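Local coordinates for protein UL144 (Macacine herpesvirus 1, PDB 6NYP) that probably binds the inhibitory receptor BTLA as a viral mimic of the tumour necrosis factor receptor family member HVEM, at residues E7-G11 / G47-C51. Sequence-based numbering, arbitrary orientation.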
ATOM      1  N   GLU F   7      -0.250   2.384 -10.237  1.00 81.71           N
ATOM      2  CA  GLU F   7       1.161   1.983  -9.962  1.00 80.07           C
ATOM      3  C   GLU F   7       2.087   3.184 -10.165  1.00 80.32           C
ATOM      4  O   GLU F   7       1.603   4.248 -10.589  1.00 79.15           O
ATOM      5  CB  GLU F   7       1.634   0.852 -10.881  1.00 79.96           C
ATOM      6  CG  GLU F   7       0.606  -0.240 -11.106  1.00 80.67           C
ATOM      7  CD  GLU F   7       1.125  -1.395 -11.941  1.00 83.05           C
ATOM      8  OE1 GLU F   7       1.528  -2.411 -11.337  1.00 83.41           O
ATOM      9  OE2 GLU F   7       1.135  -1.274 -13.194  1.00 82.97           O
ATOM     10  N   VAL F   8       3.377   2.985  -9.882  1.00 79.57           N
ATOM     11  CA  VAL F   8       4.479   3.975 -10.064  1.00 77.60           C
ATOM     12  C   VAL F   8       5.709   3.215 -10.574  1.00 77.60           C
ATOM     13  O   VAL F   8       5.963   2.109 -10.063  1.00 72.47           O
ATOM     14  CB  VAL F   8       4.766   4.729  -8.750  1.00 77.10           C
ATOM     15  CG1 VAL F   8       5.067   3.786  -7.591  1.00 78.69           C
ATOM     16  CG2 VAL F   8       5.877   5.750  -8.916  1.00 81.04           C
ATOM     17  N   GLN F   9       6.408   3.763 -11.575  1.00 82.38           N
ATOM     18  CA  GLN F   9       7.694   3.215 -12.086  1.00 85.80           C
ATOM     19  C   GLN F   9       8.769   3.475 -11.033  1.00 86.48           C
ATOM     20  O   GLN F   9       8.981   4.654 -10.698  1.00 87.02           O
ATOM     21  CB  GLN F   9       8.111   3.852 -13.418  1.00 87.63           C
ATOM     22  CG  GLN F   9       7.790   2.993 -14.636  1.00 95.23           C
ATOM     23  CD  GLN F   9       8.848   3.032 -15.713  1.00 99.31           C
ATOM     24  OE1 GLN F   9       9.499   4.050 -15.934  1.00103.40           O
ATOM     25  NE2 GLN F   9       9.021   1.913 -16.401  1.00106.78           N
ATOM     26  N   LEU F  10       9.414   2.421 -10.526  1.00 82.73           N
ATOM     27  CA  LEU F  10      10.518   2.552  -9.538  1.00 89.27           C
ATOM     28  C   LEU F  10      11.872   2.372 -10.239  1.00 95.76           C
ATOM     29  O   LEU F  10      12.595   3.385 -10.364  1.00109.63           O
ATOM     30  CB  LEU F  10      10.299   1.573  -8.382  1.00 88.13           C
ATOM     31  CG  LEU F  10       9.159   1.933  -7.422  1.00 81.04           C
ATOM     32  CD1 LEU F  10       9.200   1.070  -6.170  1.00 84.36           C
ATOM     33  CD2 LEU F  10       9.188   3.404  -7.034  1.00 81.23           C
ATOM     34  N   GLY F  11      12.198   1.170 -10.723  1.00 92.68           N
ATOM     35  CA  GLY F  11      13.315   0.978 -11.670  1.00 96.64           C
ATOM     36  C   GLY F  11      12.796   1.004 -13.098  1.00 98.45           C
ATOM     37  O   GLY F  11      12.163   2.011 -13.477  1.00 96.42           O
ATOM     38  N   GLY F  47      11.240  13.428  -3.585  1.00 93.91           N
ATOM     39  CA  GLY F  47      11.087  12.520  -4.735  1.00 93.58           C
ATOM     40  C   GLY F  47      10.273  11.308  -4.327  1.00 88.76           C
ATOM     41  O   GLY F  47       9.439  11.437  -3.417  1.00 91.58           O
ATOM     42  N   LEU F  48      10.517  10.163  -4.963  1.00 81.53           N
ATOM     43  CA  LEU F  48       9.968   8.853  -4.519  1.00 81.03           C
ATOM     44  C   LEU F  48      10.664   8.441  -3.216  1.00 80.49           C
ATOM     45  O   LEU F  48      10.005   7.813  -2.361  1.00 79.14           O
ATOM     46  CB  LEU F  48      10.178   7.811  -5.620  1.00 76.88           C
ATOM     47  CG  LEU F  48       9.355   8.028  -6.892  1.00 78.42           C
ATOM     48  CD1 LEU F  48       9.878   7.174  -8.038  1.00 81.61           C
ATOM     49  CD2 LEU F  48       7.875   7.749  -6.656  1.00 78.33           C
ATOM     50  N   TYR F  49      11.940   8.811  -3.055  1.00 82.17           N
ATOM     51  CA  TYR F  49      12.916   8.138  -2.154  1.00 82.15           C
ATOM     52  C   TYR F  49      13.459   9.076  -1.057  1.00 86.28           C
ATOM     53  O   TYR F  49      14.115   8.550  -0.130  1.00 86.74           O
ATOM     54  CB  TYR F  49      14.091   7.600  -2.979  1.00 75.16           C
ATOM     55  CG  TYR F  49      13.736   6.714  -4.149  1.00 69.63           C
ATOM     56  CD1 TYR F  49      13.371   5.390  -3.963  1.00 68.18           C
ATOM     57  CD2 TYR F  49      13.796   7.189  -5.451  1.00 66.87           C
ATOM     58  CE1 TYR F  49      13.040   4.574  -5.034  1.00 69.14           C
ATOM     59  CE2 TYR F  49      13.500   6.378  -6.536  1.00 67.14           C
ATOM     60  CZ  TYR F  49      13.108   5.068  -6.326  1.00 68.68           C
ATOM     61  OH  TYR F  49      12.789   4.272  -7.390  1.00 72.47           O
ATOM     62  N   GLN F  50      13.248  10.397  -1.147  1.00 87.81           N
ATOM     63  CA  GLN F  50      13.902  11.400  -0.255  1.00 93.13           C
ATOM     64  C   GLN F  50      12.863  12.081   0.652  1.00 86.43           C
ATOM     65  O   GLN F  50      11.797  12.457   0.144  1.00 84.60           O
ATOM     66  CB  GLN F  50      14.650  12.457  -1.080  1.00 97.33           C
ATOM     67  CG  GLN F  50      16.156  12.232  -1.223  1.00103.65           C
ATOM     68  CD  GLN F  50      16.557  11.344  -2.378  1.00102.94           C
ATOM     69  OE1 GLN F  50      15.882  11.248  -3.405  1.00106.94           O
ATOM     70  NE2 GLN F  50      17.696  10.697  -2.221  1.00 90.10           N
ATOM     71  N   CYS F  51      13.188  12.249   1.937  1.00 84.95           N
ATOM     72  CA  CYS F  51      12.551  13.233   2.859  1.00 88.30           C
ATOM     73  C   CYS F  51      13.422  14.496   2.913  1.00 87.46           C
ATOM     74  O   CYS F  51      14.570  14.394   3.395  1.00 85.69           O
ATOM     75  CB  CYS F  51      12.405  12.702   4.283  1.00 90.51           C
ATOM     76  SG  CYS F  51      11.569  11.101   4.409  1.00 97.64           S
TER
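L48 meets segment 7-11 with both of its methyl branches, and each finds a different surface. CD2 lies 3.6 Å from CG2 of V8, the two side chains lying alongside each other but running in opposite senses. CD1 of L48 sits 4.0 Å from CD2 of L10. The same CD1 is 3.8 Å from O of Q9, so this branch touches side chain and backbone together. CB of L48 already points toward segment 7-11, and CG anti to the carbonyl carbon (chi1 -68°) lets CD1 and CD2 fork between L10 and V8. Y49 follows with its phenol end: OH is 3.1 Å from O of L10. CD2 of L10 approaches the ring obliquely, 3.7 Å from OH of Y49. The ring is backed within its own segment by CB of L48, 3.6 Å above one face and displaced toward the rim. Backbone hydrogen bonds tie V8 to C15 and L48 to V24, so the contact joins the N-terminal hairpin (strands 8-9 and 14-15) to the loop between strands 43-45 and 51-53 of the TNFR-type cysteine-rich region. E7 forms a salt bridge with a basic side chain of the partner protein's chain, placing this contact beside that interface. Methyl-to-methyl contacts and a modest 178 Å² of buried surface imply a small, mainly apolar association held by van der Waals packing.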